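Local coordinates for protein tryptophane-5-halogenase (PDB 5UAO) that chlorinates a tryptophan of a lanthipeptide at the 5-position of the indole, as a flavin-dependent halogenase at work in NAI-107 biosynthesis, at residues H175-N178 with A179-V182; L185-L188 with A189-G193; H333-A336 with W337-N340; R398-L401 with S402-R406; L411-P414 with F415-E418. All blocks are in the same frame, centred on the assembly; numbering follows the deposited sequence.

Contact 1 (H175-N178 with A179-V182)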
loop_
_atom_site.group_PDB
_atom_site.type_symbol
_atom_site.label_atom_id
_atom_site.label_comp_id
_atom_site.label_asym_id
_atom_site.label_seq_id
_atom_site.Cartn_x
_atom_site.Cartn_y
_atom_site.Cartn_z
ATOM N N HIS A 175 -16.210 -24.023 -1.218
ATOM C CA HIS A 175 -15.596 -25.217 -0.595
ATOM C C HIS A 175 -15.547 -26.315 -1.668
ATOM O O HIS A 175 -16.547 -26.550 -2.416
ATOM C CB HIS A 175 -16.431 -25.751 0.566
ATOM C CG HIS A 175 -16.719 -24.793 1.666
ATOM N ND1 HIS A 175 -18.010 -24.456 2.022
ATOM C CD2 HIS A 175 -15.923 -24.198 2.587
ATOM C CE1 HIS A 175 -17.986 -23.627 3.050
ATOM N NE2 HIS A 175 -16.732 -23.484 3.429
ATOM N N MET A 176 -14.396 -26.975 -1.776
ATOM C CA MET A 176 -14.096 -27.927 -2.871
ATOM C C MET A 176 -13.422 -29.192 -2.325
ATOM O O MET A 176 -12.343 -29.129 -1.700
ATOM C CB MET A 176 -13.180 -27.292 -3.920
ATOM C CG MET A 176 -13.708 -25.995 -4.497
ATOM S SD MET A 176 -12.456 -25.076 -5.403
ATOM C CE MET A 176 -11.364 -24.616 -4.073
ATOM N N ASP A 177 -14.068 -30.325 -2.535
ATOM C CA ASP A 177 -13.471 -31.610 -2.287
ATOM C C ASP A 177 -12.159 -31.732 -2.994
ATOM O O ASP A 177 -12.072 -31.570 -4.210
ATOM C CB ASP A 177 -14.407 -32.720 -2.771
ATOM C CG ASP A 177 -13.845 -34.082 -2.530
ATOM O OD1 ASP A 177 -14.048 -34.526 -1.388
ATOM O OD2 ASP A 177 -13.209 -34.694 -3.447
ATOM N N ASN A 178 -11.107 -31.981 -2.222
ATOM C CA ASN A 178 -9.799 -31.960 -2.767
ATOM C C ASN A 178 -9.495 -32.994 -3.813
ATOM O O ASN A 178 -8.831 -32.680 -4.799
ATOM C CB ASN A 178 -8.729 -32.091 -1.685
ATOM C CG ASN A 178 -7.427 -31.619 -2.201
ATOM O OD1 ASN A 178 -7.282 -30.415 -2.539
ATOM N ND2 ASN A 178 -6.493 -32.542 -2.383
ATOM N N ALA A 179 -9.958 -34.220 -3.599
ATOM C CA ALA A 179 -9.752 -35.256 -4.597
ATOM C C ALA A 179 -10.484 -34.907 -5.921
ATOM O O ALA A 179 -9.846 -34.994 -6.971
ATOM C CB ALA A 179 -10.099 -36.646 -4.061
ATOM N N ARG A 180 -11.717 -34.386 -5.879
ATOM C CA ARG A 180 -12.389 -34.020 -7.124
ATOM C C ARG A 180 -11.706 -32.867 -7.765
ATOM O O ARG A 180 -11.643 -32.828 -8.994
ATOM C CB ARG A 180 -13.878 -33.634 -6.989
ATOM C CG ARG A 180 -14.829 -34.805 -6.774
ATOM C CD ARG A 180 -16.281 -34.409 -6.886
ATOM N NE ARG A 180 -16.777 -33.635 -5.733
ATOM C CZ ARG A 180 -17.270 -34.155 -4.591
ATOM N NH1 ARG A 180 -17.301 -35.461 -4.376
ATOM N NH2 ARG A 180 -17.730 -33.368 -3.637
ATOM N N LEU A 181 -11.235 -31.894 -6.980
ATOM C CA LEU A 181 -10.588 -30.726 -7.582
ATOM C C LEU A 181 -9.348 -31.070 -8.334
ATOM O O LEU A 181 -9.110 -30.584 -9.491
ATOM C CB LEU A 181 -10.259 -29.631 -6.551
ATOM C CG LEU A 181 -9.508 -28.413 -7.091
ATOM C CD1 LEU A 181 -10.345 -27.624 -8.088
ATOM C CD2 LEU A 181 -9.063 -27.519 -5.939
ATOM N N VAL A 182 -8.484 -31.814 -7.653
ATOM C CA VAL A 182 -7.268 -32.281 -8.287
ATOM C C VAL A 182 -7.478 -33.082 -9.571
ATOM O O VAL A 182 -6.716 -32.904 -10.517
ATOM C CB VAL A 182 -6.293 -32.987 -7.306
ATOM C CG1 VAL A 182 -5.060 -33.442 -8.081
ATOM C CG2 VAL A 182 -5.807 -31.980 -6.272
HETATM O O HOH W 1 -10.746 -35.007 -0.936
#
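Asp177 takes the N-cap position of helix 178-191 and turns its carboxylate back onto the first turn. Its OD2 accepts from Arg180 N at 2.9 Å through the anti lone pair, away from OD1, a capping bond that satisfies one of the amides the helix start leaves without a carbonyl partner. CG lies anti to the backbone N (chi1 -180°), which brings OD2 to Arg180 N. The tight part of the contact is here. The Arg180 chain bends at chi3 and folds back, so that its guanidinium lies over Asp177: CB of Asp177 sits over one face, 3.5 Å from Arg180 NH2, and the carboxylate is stacked on the guanidinium with the planes 22° apart. This is no salt bridge, since Asp177 OD2 is 4.3 Å from Arg180 NH1 and well out of the guanidinium plane; NH2 pairs instead with Glu291, while NE donates to Val97 O. The looser side is at Ala179, an exposed residue, where a water accepts from Ala179 N at 2.9 Å and gives a weak bond to Asp177 OD1. The side chain of Asn178 lies about 5 Å from the bound FAD. On the apolar side, Met176 CE only brushes Leu181 CD2, at 4.1 Å. Both of these side chains rest on Phe93 of helix 90-97, while Asn178, Leu181 and Val182 pack on Thr39 of helix 39-51.

Contact 2 (L185-L188 with A189-G193)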
loop_
_atom_site.group_PDB
_atom_site.type_symbol
_atom_site.label_atom_id
_atom_site.label_comp_id
_atom_site.label_asym_id
_atom_site.label_seq_id
_atom_site.Cartn_x
_atom_site.Cartn_y
_atom_site.Cartn_z
ATOM N N LEU A 185 -8.563 -30.570 -12.324
ATOM C CA LEU A 185 -7.427 -29.825 -12.791
ATOM C C LEU A 185 -6.452 -30.693 -13.599
ATOM O O LEU A 185 -5.870 -30.254 -14.584
ATOM C CB LEU A 185 -6.680 -29.179 -11.616
ATOM C CG LEU A 185 -7.430 -28.164 -10.756
ATOM C CD1 LEU A 185 -6.564 -27.733 -9.572
ATOM C CD2 LEU A 185 -7.924 -27.001 -11.587
ATOM N N THR A 186 -6.315 -31.939 -13.200
ATOM C CA THR A 186 -5.402 -32.834 -13.913
ATOM C C THR A 186 -5.910 -33.114 -15.327
ATOM O O THR A 186 -5.157 -33.129 -16.321
ATOM C CB THR A 186 -5.252 -34.141 -13.130
ATOM O OG1 THR A 186 -4.660 -33.861 -11.845
ATOM C CG2 THR A 186 -4.376 -35.181 -13.917
ATOM N N GLU A 187 -7.210 -33.274 -15.413
ATOM C CA GLU A 187 -7.868 -33.490 -16.705
ATOM C C GLU A 187 -7.760 -32.267 -17.583
ATOM O O GLU A 187 -7.496 -32.395 -18.779
ATOM C CB GLU A 187 -9.368 -33.873 -16.498
ATOM C CG GLU A 187 -10.238 -33.847 -17.771
ATOM C CD GLU A 187 -11.652 -33.274 -17.559
ATOM O OE1 GLU A 187 -12.562 -34.020 -17.105
ATOM O OE2 GLU A 187 -11.864 -32.074 -17.889
ATOM N N LEU A 188 -7.975 -31.082 -17.007
ATOM C CA LEU A 188 -7.894 -29.854 -17.757
ATOM C C LEU A 188 -6.520 -29.642 -18.277
ATOM O O LEU A 188 -6.371 -29.280 -19.400
ATOM C CB LEU A 188 -8.293 -28.617 -16.937
ATOM C CG LEU A 188 -9.698 -28.094 -16.981
ATOM C CD1 LEU A 188 -9.807 -26.760 -16.234
ATOM C CD2 LEU A 188 -10.112 -27.886 -18.424
ATOM N N ALA A 189 -5.492 -29.878 -17.460
ATOM C CA ALA A 189 -4.121 -29.679 -17.901
ATOM C C ALA A 189 -3.779 -30.574 -19.131
ATOM O O ALA A 189 -3.155 -30.104 -20.093
ATOM C CB ALA A 189 -3.167 -29.992 -16.743
ATOM N N ALA A 190 -4.253 -31.823 -19.100
ATOM C CA ALA A 190 -3.994 -32.754 -20.212
ATOM C C ALA A 190 -4.722 -32.296 -21.467
ATOM O O ALA A 190 -4.163 -32.297 -22.542
ATOM C CB ALA A 190 -4.450 -34.146 -19.839
ATOM N N ARG A 191 -5.955 -31.864 -21.305
ATOM C CA ARG A 191 -6.734 -31.403 -22.413
ATOM C C ARG A 191 -6.110 -30.158 -23.017
ATOM O O ARG A 191 -6.218 -29.929 -24.186
ATOM C CB ARG A 191 -8.098 -31.043 -21.901
ATOM C CG ARG A 191 -9.072 -30.643 -22.954
ATOM C CD ARG A 191 -10.482 -30.838 -22.380
ATOM N NE ARG A 191 -11.022 -29.610 -21.849
ATOM C CZ ARG A 191 -11.971 -29.520 -20.918
ATOM N NH1 ARG A 191 -12.486 -30.595 -20.344
ATOM N NH2 ARG A 191 -12.385 -28.314 -20.557
ATOM N N ARG A 192 -5.481 -29.330 -22.215
ATOM C CA ARG A 192 -4.864 -28.135 -22.723
ATOM C C ARG A 192 -3.407 -28.229 -23.116
ATOM O O ARG A 192 -2.816 -27.210 -23.433
ATOM C CB ARG A 192 -5.046 -27.044 -21.704
ATOM C CG ARG A 192 -6.502 -26.689 -21.553
ATOM C CD ARG A 192 -6.646 -25.627 -20.518
ATOM N NE ARG A 192 -8.022 -25.232 -20.246
ATOM C CZ ARG A 192 -8.333 -24.213 -19.452
ATOM N NH1 ARG A 192 -7.369 -23.520 -18.832
ATOM N NH2 ARG A 192 -9.593 -23.908 -19.237
ATOM N N GLY A 193 -2.834 -29.416 -23.158
ATOM C CA GLY A 193 -1.475 -29.584 -23.725
ATOM C C GLY A 193 -0.320 -29.483 -22.717
ATOM O O GLY A 193 0.857 -29.412 -23.086
#
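Leu188 puts a methyl group against the guanidinium of Arg191: CD2 stands over one face, offset toward the rim. Its 3.1 Å approach to Arg191 NH2 is shorter than normal packing allows, and with chi1 at -94°, displaced from a staggered position, the exact placement of the leucine is doubtful. The other branch, CD1, lies over a face of the Arg192 guanidinium, 4.1 Å from Arg192 NH2, so one leucine underlies two arginines. Glu187, one turn earlier, also holds Arg191. It runs alongside in the same direction, and Glu187 OE2 makes a salt bridge to Arg191 NH1 at 2.9 Å with the carboxylate and guanidinium planes 33° apart. A second acid, Glu92, takes NH2, so two carboxylates share the charge of Arg191. The Arg192 chain is extended from CG to NE and carries NH1 to the carbonyl of Leu86. Beneath these side chains the helix runs out. Arg192 N still donates to Leu188 O at 3.0 Å, but Gly193, with positive phi, is the C-prime residue of a Schellman motif, with Val194 N bonded to Ala189 O and Gly193 N to Ala190 O. Helix 178-191 thus ends just before strand 195-208, with Leu185 packed on Tyr42, Leu43 and Leu46 of helix 39-51.

Contact 3 (H333-A336 with W337-N340); sequences HREA and WRGN
Glu335 and Arg338 reach for each other round the short turn into strand 337-338, their side chains crossing at a slant. The carboxylate and guanidinium planes stand 66° apart, so the two groups do not form a flat, two-pronged pair; one oxygen does the work. Arg338 NH1 donates to Glu335 OE1 in a salt bridge of 2.5 Å, so short that the exact distance is doubtful, with an N-H...O angle of 135°. OE1 lies in the guanidinium plane and is met on its syn side. The Arg338 chain is extended from CG to NE, which brings NH1 level with the acid and lets NE pair with Asp210, so the guanidinium is held by two carboxylates. Arg334 NH2 comes within 4.3 Å of Arg338 NH1; Glu335 binding the latter probably eases the meeting of like charges. Trp337 takes no part in this charged group: its NE1 donates in the plane of the ring to Gly339 O at 2.9 Å, linking the indole to the turn after the strand. The indole meets the ring of Phe227 and touches Ser383 and Ala386 of helix 383-406. Asn387 of that helix accepts from the backbone N of Ala336 and Trp337, while strand 337-338 is, within this chain, an outermost strand of the eight-stranded mixed sheet, antiparallel to strand 341-343.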
loop_
_atom_site.group_PDB
_atom_site.type_symbol
_atom_site.label_atom_id
_atom_site.label_comp_id
_atom_site.label_asym_id
_atom_site.label_seq_id
_atom_site.Cartn_x
_atom_site.Cartn_y
_atom_site.Cartn_z
ATOM N N HIS A 333 9.916 -19.209 3.633
ATOM C CA HIS A 333 11.304 -19.058 3.261
ATOM C C HIS A 333 11.647 -17.596 3.004
ATOM O O HIS A 333 10.762 -16.758 2.847
ATOM C CB HIS A 333 11.621 -19.917 2.093
ATOM C CG HIS A 333 11.571 -21.370 2.420
ATOM N ND1 HIS A 333 10.391 -22.079 2.484
ATOM C CD2 HIS A 333 12.549 -22.228 2.749
ATOM C CE1 HIS A 333 10.653 -23.331 2.804
ATOM N NE2 HIS A 333 11.959 -23.441 2.981
ATOM N N ARG A 334 12.943 -17.290 3.059
ATOM C CA ARG A 334 13.427 -15.924 2.913
ATOM C C ARG A 334 13.038 -15.408 1.564
ATOM O O ARG A 334 12.647 -14.261 1.435
ATOM C CB ARG A 334 14.950 -15.873 3.094
ATOM C CG ARG A 334 15.568 -14.520 3.431
ATOM C CD ARG A 334 17.069 -14.668 3.635
ATOM N NE ARG A 334 17.709 -15.432 2.516
ATOM C CZ ARG A 334 18.944 -15.989 2.563
ATOM N NH1 ARG A 334 19.716 -15.862 3.647
ATOM N NH2 ARG A 334 19.439 -16.645 1.510
ATOM N N GLU A 335 13.095 -16.277 0.554
ATOM C CA GLU A 335 12.809 -15.864 -0.796
ATOM C C GLU A 335 11.984 -16.947 -1.448
ATOM O O GLU A 335 12.114 -18.139 -1.101
ATOM C CB GLU A 335 14.140 -15.717 -1.564
ATOM C CG GLU A 335 15.238 -14.902 -0.860
ATOM C CD GLU A 335 16.435 -14.673 -1.767
ATOM O OE1 GLU A 335 17.201 -15.627 -1.932
ATOM O OE2 GLU A 335 16.550 -13.560 -2.367
ATOM N N ALA A 336 11.175 -16.552 -2.406
ATOM C CA ALA A 336 10.435 -17.488 -3.232
ATOM C C ALA A 336 11.057 -17.766 -4.591
ATOM O O ALA A 336 10.782 -18.817 -5.221
ATOM C CB ALA A 336 9.000 -16.976 -3.430
ATOM N N TRP A 337 11.806 -16.783 -5.108
ATOM C CA TRP A 337 12.356 -16.859 -6.438
ATOM C C TRP A 337 13.848 -16.603 -6.343
ATOM O O TRP A 337 14.289 -15.563 -5.812
ATOM C CB TRP A 337 11.721 -15.818 -7.317
ATOM C CG TRP A 337 12.032 -15.825 -8.766
ATOM C CD1 TRP A 337 13.136 -16.368 -9.407
ATOM C CD2 TRP A 337 11.260 -15.196 -9.782
ATOM N NE1 TRP A 337 13.043 -16.185 -10.723
ATOM C CE2 TRP A 337 11.925 -15.445 -11.012
ATOM C CE3 TRP A 337 10.038 -14.477 -9.787
ATOM C CZ2 TRP A 337 11.428 -15.001 -12.243
ATOM C CZ3 TRP A 337 9.502 -14.008 -11.029
ATOM C CH2 TRP A 337 10.211 -14.291 -12.253
ATOM N N ARG A 338 14.606 -17.525 -6.912
ATOM C CA ARG A 338 16.021 -17.336 -7.079
ATOM C C ARG A 338 16.520 -17.961 -8.389
ATOM O O ARG A 338 16.366 -19.160 -8.648
ATOM C CB ARG A 338 16.757 -17.929 -5.918
ATOM C CG ARG A 338 18.223 -17.527 -5.916
ATOM C CD ARG A 338 18.778 -17.749 -4.543
ATOM N NE ARG A 338 20.115 -17.212 -4.426
ATOM C CZ ARG A 338 20.464 -16.278 -3.565
ATOM N NH1 ARG A 338 19.590 -15.782 -2.697
ATOM N NH2 ARG A 338 21.718 -15.855 -3.558
ATOM N N GLY A 339 17.141 -17.140 -9.210
ATOM C CA GLY A 339 17.618 -17.560 -10.540
ATOM C C GLY A 339 16.472 -18.132 -11.347
ATOM O O GLY A 339 15.489 -17.473 -11.600
ATOM N N ASN A 340 16.604 -19.399 -11.747
ATOM C CA ASN A 340 15.630 -20.031 -12.605
ATOM C C ASN A 340 14.698 -20.956 -11.841
ATOM O O ASN A 340 14.146 -21.896 -12.418
ATOM C CB ASN A 340 16.356 -20.773 -13.769
ATOM C CG ASN A 340 17.202 -21.955 -13.332
ATOM O OD1 ASN A 340 17.598 -22.112 -12.199
ATOM N ND2 ASN A 340 17.494 -22.821 -14.284
#

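Contact 4 (R398-L401 with S402-R406); sequences RWFL and SIHYR
Helical bonds link the segments, from Ser402 N to Arg398 O at 2.9 Å and, with a shorter three-residue step, from His404 N to Leu401 O. Ser402 OG sits between the backbone N and the carbonyl carbon (chi1 83°), where it donates to Trp399 O at 2.7 Å in the carbonyl plane, on a lone pair; OG also meets the indole of Trp399 at its edge. This is a serine hydroxyl bonding back to the carbonyl three residues earlier in helix 383-406, the same spacing that the His404 amide uses. His404 turns its edge to the face of Phe400, a T-shaped pair with centroids 4.7 Å apart and planes at 75°. Its CE1 points at the middle of the phenyl ring. The imidazole is fixed from several directions: His404 ND1 donates to Phe400 O at 2.8 Å, NE2 bonds to Glu355, and Leu401 CD2 makes a CH-pi contact over one face, 4.3 Å from the ring centroid. Phe400 leans on Val465 and Ile403 on Leu468 and Leu469, all of helix 461-471.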
loop_
_atom_site.group_PDB
_atom_site.type_symbol
_atom_site.label_atom_id
_atom_site.label_comp_id
_atom_site.label_asym_id
_atom_site.label_seq_id
_atom_site.Cartn_x
_atom_site.Cartn_y
_atom_site.Cartn_z
ATOM N N ARG A 398 0.386 -13.615 8.820
ATOM C CA ARG A 398 0.857 -14.185 10.065
ATOM C C ARG A 398 0.343 -13.386 11.270
ATOM O O ARG A 398 -0.185 -13.948 12.227
ATOM C CB ARG A 398 2.399 -14.312 10.051
ATOM C CG ARG A 398 3.001 -14.725 11.374
ATOM C CD ARG A 398 3.653 -13.578 12.060
ATOM N NE ARG A 398 4.360 -13.979 13.277
ATOM C CZ ARG A 398 5.672 -14.180 13.397
ATOM N NH1 ARG A 398 6.511 -13.945 12.414
ATOM N NH2 ARG A 398 6.164 -14.551 14.585
ATOM N N TRP A 399 0.567 -12.092 11.246
ATOM C CA TRP A 399 0.134 -11.224 12.328
ATOM C C TRP A 399 -1.368 -11.183 12.474
ATOM O O TRP A 399 -1.856 -11.174 13.568
ATOM C CB TRP A 399 0.678 -9.805 12.194
ATOM C CG TRP A 399 2.150 -9.775 12.198
ATOM C CD1 TRP A 399 2.937 -9.382 11.173
ATOM C CD2 TRP A 399 3.028 -10.240 13.228
ATOM N NE1 TRP A 399 4.253 -9.507 11.516
ATOM C CE2 TRP A 399 4.347 -10.106 12.736
ATOM C CE3 TRP A 399 2.828 -10.813 14.492
ATOM C CZ2 TRP A 399 5.478 -10.439 13.487
ATOM C CZ3 TRP A 399 3.935 -11.172 15.226
ATOM C CH2 TRP A 399 5.264 -10.965 14.718
ATOM N N PHE A 400 -2.119 -11.273 11.385
ATOM C CA PHE A 400 -3.578 -11.398 11.527
ATOM C C PHE A 400 -3.990 -12.702 12.217
ATOM O O PHE A 400 -4.863 -12.699 13.069
ATOM C CB PHE A 400 -4.197 -11.321 10.099
ATOM C CG PHE A 400 -5.701 -11.493 10.043
ATOM C CD1 PHE A 400 -6.533 -10.847 10.941
ATOM C CD2 PHE A 400 -6.281 -12.242 9.035
ATOM C CE1 PHE A 400 -7.916 -10.952 10.844
ATOM C CE2 PHE A 400 -7.661 -12.362 8.924
ATOM C CZ PHE A 400 -8.472 -11.709 9.822
ATOM N N LEU A 401 -3.400 -13.829 11.837
ATOM C CA LEU A 401 -3.684 -15.057 12.523
ATOM C C LEU A 401 -3.277 -14.972 13.992
ATOM O O LEU A 401 -3.938 -15.599 14.844
ATOM C CB LEU A 401 -2.999 -16.271 11.904
ATOM C CG LEU A 401 -3.508 -16.611 10.484
ATOM C CD1 LEU A 401 -2.758 -17.819 9.929
ATOM C CD2 LEU A 401 -4.958 -16.969 10.570
ATOM N N SER A 402 -2.169 -14.280 14.275
ATOM C CA SER A 402 -1.682 -14.184 15.676
ATOM C C SER A 402 -2.789 -13.654 16.636
ATOM O O SER A 402 -2.898 -14.101 17.765
ATOM C CB SER A 402 -0.407 -13.294 15.756
ATOM O OG SER A 402 -0.606 -11.859 15.814
ATOM N N ILE A 403 -3.601 -12.709 16.180
ATOM C CA ILE A 403 -4.643 -12.148 17.042
ATOM C C ILE A 403 -5.833 -13.077 17.189
ATOM O O ILE A 403 -6.661 -12.808 18.052
ATOM C CB ILE A 403 -5.058 -10.713 16.639
ATOM C CG1 ILE A 403 -5.751 -10.687 15.282
ATOM C CG2 ILE A 403 -3.856 -9.844 16.596
ATOM C CD1 ILE A 403 -6.975 -9.876 15.260
ATOM N N HIS A 404 -5.968 -14.129 16.347
ATOM C CA HIS A 404 -7.013 -15.153 16.573
ATOM C C HIS A 404 -6.657 -15.980 17.820
ATOM O O HIS A 404 -7.528 -16.527 18.508
ATOM C CB HIS A 404 -7.141 -16.131 15.429
ATOM C CG HIS A 404 -7.579 -15.533 14.121
ATOM N ND1 HIS A 404 -6.945 -14.481 13.514
ATOM C CD2 HIS A 404 -8.573 -15.889 13.282
ATOM C CE1 HIS A 404 -7.523 -14.210 12.350
ATOM N NE2 HIS A 404 -8.494 -15.075 12.173
ATOM N N TYR A 405 -5.352 -16.102 18.107
ATOM C CA TYR A 405 -4.872 -16.886 19.224
ATOM C C TYR A 405 -4.724 -16.135 20.522
ATOM O O TYR A 405 -5.190 -16.611 21.565
ATOM C CB TYR A 405 -3.536 -17.596 18.891
ATOM C CG TYR A 405 -3.740 -18.909 18.147
ATOM C CD1 TYR A 405 -4.076 -20.067 18.830
ATOM C CD2 TYR A 405 -3.677 -18.954 16.743
ATOM C CE1 TYR A 405 -4.288 -21.227 18.163
ATOM C CE2 TYR A 405 -3.867 -20.109 16.066
ATOM C CZ TYR A 405 -4.186 -21.233 16.792
ATOM O OH TYR A 405 -4.401 -22.357 16.162
ATOM N N ARG A 406 -4.141 -14.934 20.467
ATOM C CA ARG A 406 -3.825 -14.148 21.660
ATOM C C ARG A 406 -5.081 -13.800 22.458
ATOM O O ARG A 406 -4.999 -13.632 23.684
ATOM C CB ARG A 406 -3.173 -12.840 21.213
ATOM C CG ARG A 406 -2.727 -11.915 22.329
ATOM C CD ARG A 406 -1.473 -12.458 22.939
ATOM N NE ARG A 406 -1.184 -11.847 24.215
ATOM C CZ ARG A 406 0.053 -11.589 24.660
ATOM N NH1 ARG A 406 1.127 -11.845 23.925
ATOM N NH2 ARG A 406 0.223 -11.040 25.841
#

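Contact 5 (L411-P414 with F415-E418)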
loop_
_atom_site.group_PDB
_atom_site.type_symbol
_atom_site.label_atom_id
_atom_site.label_comp_id
_atom_site.label_asym_id
_atom_site.label_seq_id
_atom_site.Cartn_x
_atom_site.Cartn_y
_atom_site.Cartn_z
ATOM N N LEU A 411 -11.724 -20.965 26.377
ATOM C CA LEU A 411 -11.436 -22.169 27.174
ATOM C C LEU A 411 -10.306 -21.931 28.180
ATOM O O LEU A 411 -9.445 -21.096 27.948
ATOM C CB LEU A 411 -11.112 -23.371 26.282
ATOM C CG LEU A 411 -12.222 -23.837 25.347
ATOM C CD1 LEU A 411 -11.750 -25.110 24.610
ATOM C CD2 LEU A 411 -13.524 -24.082 26.068
ATOM N N ASP A 412 -10.329 -22.639 29.300
ATOM C CA ASP A 412 -9.277 -22.454 30.352
ATOM C C ASP A 412 -8.230 -23.606 30.426
ATOM O O ASP A 412 -7.662 -23.906 31.478
ATOM C CB ASP A 412 -9.930 -22.153 31.726
ATOM C CG ASP A 412 -10.484 -20.688 31.835
ATOM O OD1 ASP A 412 -10.122 -19.801 31.018
ATOM O OD2 ASP A 412 -11.295 -20.404 32.751
ATOM N N THR A 413 -7.884 -24.154 29.288
ATOM C CA THR A 413 -6.968 -25.291 29.186
ATOM C C THR A 413 -5.519 -24.767 29.136
ATOM O O THR A 413 -5.293 -23.606 28.834
ATOM C CB THR A 413 -7.235 -26.104 27.901
ATOM O OG1 THR A 413 -6.965 -25.265 26.763
ATOM C CG2 THR A 413 -8.687 -26.654 27.858
ATOM N N PRO A 414 -4.533 -25.631 29.439
ATOM C CA PRO A 414 -3.138 -25.142 29.463
ATOM C C PRO A 414 -2.720 -24.602 28.074
ATOM O O PRO A 414 -2.080 -23.552 28.016
ATOM C CB PRO A 414 -2.320 -26.371 29.898
ATOM C CG PRO A 414 -3.299 -27.300 30.568
ATOM C CD PRO A 414 -4.634 -27.043 29.856
ATOM N N PHE A 415 -3.131 -25.258 26.975
ATOM C CA PHE A 415 -2.888 -24.675 25.620
ATOM C C PHE A 415 -3.416 -23.248 25.509
ATOM O O PHE A 415 -2.681 -22.359 25.034
ATOM C CB PHE A 415 -3.430 -25.539 24.492
ATOM C CG PHE A 415 -3.281 -24.900 23.154
ATOM C CD1 PHE A 415 -2.105 -25.039 22.448
ATOM C CD2 PHE A 415 -4.268 -24.083 22.631
ATOM C CE1 PHE A 415 -1.932 -24.391 21.234
ATOM C CE2 PHE A 415 -4.127 -23.488 21.375
ATOM C CZ PHE A 415 -2.941 -23.637 20.680
ATOM N N TRP A 416 -4.640 -22.965 25.969
ATOM C CA TRP A 416 -5.244 -21.695 25.737
ATOM C C TRP A 416 -4.757 -20.637 26.688
ATOM O O TRP A 416 -4.581 -19.476 26.313
ATOM C CB TRP A 416 -6.776 -21.764 25.664
ATOM C CG TRP A 416 -7.232 -22.248 24.249
ATOM C CD1 TRP A 416 -7.737 -23.445 23.936
ATOM C CD2 TRP A 416 -7.108 -21.525 23.002
ATOM N NE1 TRP A 416 -7.952 -23.546 22.588
ATOM C CE2 TRP A 416 -7.554 -22.377 21.989
ATOM C CE3 TRP A 416 -6.626 -20.263 22.651
ATOM C CZ2 TRP A 416 -7.526 -22.015 20.635
ATOM C CZ3 TRP A 416 -6.617 -19.879 21.298
ATOM C CH2 TRP A 416 -7.084 -20.777 20.310
ATOM N N LYS A 417 -4.447 -21.031 27.900
ATOM C CA LYS A 417 -3.721 -20.128 28.782
ATOM C C LYS A 417 -2.376 -19.695 28.192
ATOM O O LYS A 417 -2.038 -18.485 28.178
ATOM C CB LYS A 417 -3.534 -20.793 30.157
ATOM C CG LYS A 417 -4.848 -20.923 30.942
ATOM C CD LYS A 417 -4.625 -21.608 32.300
ATOM C CE LYS A 417 -5.647 -21.168 33.354
ATOM N NZ LYS A 417 -7.066 -21.156 32.844
ATOM N N GLU A 418 -1.622 -20.653 27.676
ATOM C CA GLU A 418 -0.337 -20.352 27.043
ATOM C C GLU A 418 -0.512 -19.455 25.823
ATOM O O GLU A 418 0.228 -18.513 25.650
ATOM C CB GLU A 418 0.346 -21.627 26.615
ATOM C CG GLU A 418 1.673 -21.478 25.890
ATOM C CD GLU A 418 2.841 -21.226 26.840
ATOM O OE1 GLU A 418 2.581 -20.879 28.011
ATOM O OE2 GLU A 418 4.013 -21.380 26.405
#
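At the edge of the Trp416 indole, in its plane, is Thr413 OG1, 3.4 Å from Trp416 CD1, and Leu411 CB comes up obliquely to Trp416 CD1, at 4.1 Å. Over one face of the indole lies Phe415 CE2, near the ring centre; the ring of Phe415 in turn has Trp416 CD1 at its edge. The Tyr405 ring of helix 383-406 also meets the indole, with planes about 15° apart. NE1 of the indole donates to Met279 O, which would limit its rotation. Thr413 is the N-cap of helix 414-422, with Pro414 as the first helical residue, needing no N-H partner. The capping bond from Trp416 N to Thr413 OG1 is weak, 3.4 Å, and OG1 is bonded more firmly to Asn280 O; the firmer hold on the helix is Lys417 N to Thr413 O, 2.9 Å and nearly straight. Lys417 bends at chi4 (46°) so that NZ curls back over the loop and donates to Asp412 O at 3.1 Å, from above the carbonyl plane. The salt bridge from Lys417 NZ to Asp412 OD1, 3.8 Å, is long.

Contact 4 is the buried one of the five, built of rings, a leucine methyl and side-chain bonds to backbone carbonyls; the others are partly buried, contacts 1, 2 and 3 relying on charged side chains, contact 5 on capping and rings with one lysine. Contacts 1 and 2 share helix 178-191, one at its start and one at its end, their centres 15 Å apart. Contacts 1 and 5 both hold a helix start, capped by an aspartate in the first and by a threonine in the second, whereas contact 3 is a turn leading into an edge strand. Contacts 4 and 5 touch through Tyr405, joining successive helices 383-406 and 414-422. Contact 3 also leans on helix 383-406, but near its opposite end.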